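Local coordinates for pyridoxamine 5'-phosphate oxidase-related, FMN-binding protein (Mycobacterium smegmatis, PDB 6ECI) that binds flavin adenine dinucleotide and probably sequesters it, helping mycobacteria withstand hypoxic and oxidative stress, at residues A59-N64 with K111-R116. Sequence-based numbering, arbitrary orientation.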
ATOM      1  N   ALA B  59      -8.489   8.444  11.500  1.00 31.83           N
ATOM      2  CA  ALA B  59      -7.228   7.733  11.675  1.00 26.63           C
ATOM      3  C   ALA B  59      -6.019   8.527  11.191  1.00 34.22           C
ATOM      4  O   ALA B  59      -4.955   8.470  11.817  1.00 38.58           O
ATOM      5  CB  ALA B  59      -7.278   6.384  10.952  1.00 18.66           C
ATOM      6  N   ALA B  60      -6.151   9.264  10.090  1.00 27.85           N
ATOM      7  CA  ALA B  60      -5.002   9.890   9.447  1.00 23.92           C
ATOM      8  C   ALA B  60      -4.864  11.373   9.753  1.00 23.74           C
ATOM      9  O   ALA B  60      -3.752  11.844  10.006  1.00 21.87           O
ATOM     10  CB  ALA B  60      -5.079   9.699   7.929  1.00 23.71           C
ATOM     11  N   ILE B  61      -5.972  12.116   9.732  1.00 20.42           N
ATOM     12  CA  ILE B  61      -5.904  13.569   9.816  1.00 19.17           C
ATOM     13  C   ILE B  61      -5.322  13.988  11.157  1.00 19.92           C
ATOM     14  O   ILE B  61      -5.740  13.502  12.215  1.00 18.48           O
ATOM     15  CB  ILE B  61      -7.297  14.171   9.582  1.00 30.59           C
ATOM     16  CG1 ILE B  61      -7.704  13.989   8.116  1.00 20.95           C
ATOM     17  CG2 ILE B  61      -7.320  15.639   9.976  1.00 21.42           C
ATOM     18  CD1 ILE B  61      -9.059  14.562   7.775  1.00 31.62           C
ATOM     19  N   ASN B  62      -4.333  14.886  11.109  1.00 18.31           N
ATOM     20  CA  ASN B  62      -3.641  15.433  12.279  1.00 29.71           C
ATOM     21  C   ASN B  62      -2.851  14.373  13.047  1.00 36.41           C
ATOM     22  O   ASN B  62      -2.508  14.576  14.217  1.00 38.29           O
ATOM     23  CB  ASN B  62      -4.614  16.157  13.218  1.00 18.97           C
ATOM     24  CG  ASN B  62      -5.278  17.347  12.556  1.00 18.97           C
ATOM     25  OD1 ASN B  62      -4.614  18.166  11.919  1.00 26.02           O
ATOM     26  ND2 ASN B  62      -6.593  17.442  12.691  1.00 14.19           N
ATOM     27  N   ASN B  63      -2.550  13.245  12.406  1.00 25.20           N
ATOM     28  CA  ASN B  63      -1.698  12.212  12.971  1.00 28.38           C
ATOM     29  C   ASN B  63      -0.535  11.940  12.026  1.00 28.47           C
ATOM     30  O   ASN B  63      -0.563  12.308  10.847  1.00 30.29           O
ATOM     31  CB  ASN B  63      -2.473  10.909  13.220  1.00 26.80           C
ATOM     32  CG  ASN B  63      -3.520  11.050  14.306  1.00 43.72           C
ATOM     33  OD1 ASN B  63      -3.251  11.593  15.378  1.00 55.70           O
ATOM     34  ND2 ASN B  63      -4.727  10.563  14.032  1.00 30.05           N
ATOM     35  N   ASN B  64       0.496  11.293  12.559  1.00 30.12           N
ATOM     36  CA  ASN B  64       1.620  10.876  11.734  1.00 26.89           C
ATOM     37  C   ASN B  64       1.208   9.686  10.883  1.00 28.79           C
ATOM     38  O   ASN B  64       0.691   8.691  11.400  1.00 34.60           O
ATOM     39  CB  ASN B  64       2.818  10.518  12.610  1.00 24.14           C
ATOM     40  CG  ASN B  64       3.244  11.662  13.508  1.00 30.55           C
ATOM     41  OD1 ASN B  64       3.216  12.826  13.106  1.00 40.46           O
ATOM     42  ND2 ASN B  64       3.630  11.339  14.735  1.00 35.79           N
ATOM     43  N   LYS B 111     -19.573  17.257  -1.316  1.00110.82           N
ATOM     44  CA  LYS B 111     -18.845  17.469  -0.076  1.00106.04           C
ATOM     45  C   LYS B 111     -17.358  17.294  -0.333  1.00101.13           C
ATOM     46  O   LYS B 111     -16.921  16.286  -0.904  1.00 97.75           O
ATOM     47  CB  LYS B 111     -19.337  16.488   0.985  1.00110.35           C
ATOM     48  CG  LYS B 111     -18.319  15.918   1.967  1.00101.30           C
ATOM     49  CD  LYS B 111     -17.861  16.949   2.963  1.00 95.48           C
ATOM     50  CE  LYS B 111     -19.044  17.458   3.744  1.00 92.40           C
ATOM     51  NZ  LYS B 111     -19.659  16.531   4.685  1.00 83.56           N
ATOM     52  N   THR B 112     -16.582  18.291   0.052  1.00 99.06           N
ATOM     53  CA  THR B 112     -15.148  18.249  -0.152  1.00 91.60           C
ATOM     54  C   THR B 112     -14.450  18.256   1.201  1.00 76.01           C
ATOM     55  O   THR B 112     -14.933  18.863   2.164  1.00 76.81           O
ATOM     56  CB  THR B 112     -14.687  19.406  -1.054  1.00 85.60           C
ATOM     57  OG1 THR B 112     -13.447  19.067  -1.692  1.00 76.70           O
ATOM     58  CG2 THR B 112     -14.550  20.718  -0.285  1.00 81.78           C
ATOM     59  N   HIS B 113     -13.337  17.529   1.280  1.00 64.54           N
ATOM     60  CA  HIS B 113     -12.490  17.500   2.471  1.00 46.32           C
ATOM     61  C   HIS B 113     -11.079  17.225   1.964  1.00 41.38           C
ATOM     62  O   HIS B 113     -10.653  16.072   1.878  1.00 42.30           O
ATOM     63  CB  HIS B 113     -12.952  16.462   3.484  1.00 50.49           C
ATOM     64  CG  HIS B 113     -12.333  16.636   4.836  1.00 69.22           C
ATOM     65  ND1 HIS B 113     -12.809  16.004   5.964  1.00 76.20           N
ATOM     66  CD2 HIS B 113     -11.282  17.389   5.240  1.00 62.18           C
ATOM     67  CE1 HIS B 113     -12.075  16.357   7.005  1.00 78.00           C
ATOM     68  NE2 HIS B 113     -11.141  17.195   6.592  1.00 73.87           N
ATOM     69  N   TRP B 114     -10.367  18.295   1.626  1.00 29.97           N
ATOM     70  CA  TRP B 114      -9.018  18.178   1.096  1.00 22.14           C
ATOM     71  C   TRP B 114      -8.026  17.952   2.228  1.00 24.43           C
ATOM     72  O   TRP B 114      -8.059  18.651   3.244  1.00 37.81           O
ATOM     73  CB  TRP B 114      -8.637  19.433   0.316  1.00 31.60           C
ATOM     74  CG  TRP B 114      -9.518  19.731  -0.855  1.00 41.54           C
ATOM     75  CD1 TRP B 114     -10.579  20.588  -0.886  1.00 39.36           C
ATOM     76  CD2 TRP B 114      -9.409  19.178  -2.169  1.00 39.00           C
ATOM     77  NE1 TRP B 114     -11.140  20.601  -2.141  1.00 51.27           N
ATOM     78  CE2 TRP B 114     -10.440  19.742  -2.947  1.00 48.49           C
ATOM     79  CE3 TRP B 114      -8.541  18.257  -2.763  1.00 36.35           C
ATOM     80  CZ2 TRP B 114     -10.628  19.414  -4.287  1.00 37.28           C
ATOM     81  CZ3 TRP B 114      -8.729  17.933  -4.094  1.00 49.70           C
ATOM     82  CH2 TRP B 114      -9.763  18.510  -4.842  1.00 46.94           C
ATOM     83  N   VAL B 115      -7.142  16.976   2.047  1.00 22.43           N
ATOM     84  CA  VAL B 115      -6.091  16.668   3.006  1.00 22.25           C
ATOM     85  C   VAL B 115      -4.769  16.600   2.256  1.00 21.12           C
ATOM     86  O   VAL B 115      -4.719  16.142   1.108  1.00 20.45           O
ATOM     87  CB  VAL B 115      -6.368  15.342   3.749  1.00 22.04           C
ATOM     88  CG1 VAL B 115      -5.341  15.112   4.850  1.00 20.55           C
ATOM     89  CG2 VAL B 115      -7.777  15.328   4.316  1.00 19.85           C
ATOM     90  N   ARG B 116      -3.700  17.066   2.897  1.00 13.91           N
ATOM     91  CA  ARG B 116      -2.351  16.967   2.357  1.00 15.22           C
ATOM     92  C   ARG B 116      -1.457  16.255   3.359  1.00 19.66           C
ATOM     93  O   ARG B 116      -1.532  16.514   4.563  1.00 20.21           O
ATOM     94  CB  ARG B 116      -1.750  18.340   2.046  1.00 14.16           C
ATOM     95  CG  ARG B 116      -2.343  19.062   0.854  1.00 15.81           C
ATOM     96  CD  ARG B 116      -1.550  20.329   0.564  1.00 14.46           C
ATOM     97  NE  ARG B 116      -2.295  21.282  -0.252  1.00 17.51           N
ATOM     98  CZ  ARG B 116      -2.308  21.287  -1.582  1.00 20.12           C
ATOM     99  NH1 ARG B 116      -1.613  20.384  -2.264  1.00 15.49           N
ATOM    100  NH2 ARG B 116      -3.017  22.198  -2.231  1.00 25.75           N
TER
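Ile61 reaches from the turn that follows helix 55-60 to His113, just ahead of strand 114-119, and to Val115 within it, in a small contact that buries 119 Å² and has no hydrogen bond across it. The apolar part is a methyl-to-methyl meeting, with Ile61 CD1 lying 3.8 Å from Val115 CG2, while Ile61 CG1 rests against the same valine branch at 4.0 Å. The extended end of Ile61, chi2 -179°, carries its CD1 past the valine to the imidazole of His113, which it meets obliquely, 3.6 Å from both CE1 and NE2 of His113. Thr88 of strand 77-88 touches both Ile61 and His113.

Hydrogen bonds within residues 59-64 shape the turn that presents Ile61. Asn63 N bonds Ala60 O at 3.0 Å, closing a type II beta turn, and Asn63 ND2 reaches back to Ala59 O at 3.1 Å, approaching from above the carbonyl plane.

On the strand side, backbone bonds join His113 to Thr50 and Val115 to Phe48; the His113 side chain also touches Thr50, an FAD-binding residue. The isoleucine thus packs the exit of helix 55-60 onto the antiparallel beta-sheet of the pyridoxamine 5'-phosphate oxidase-like, flavin-binding fold, next to Thr50 of the FAD pocket.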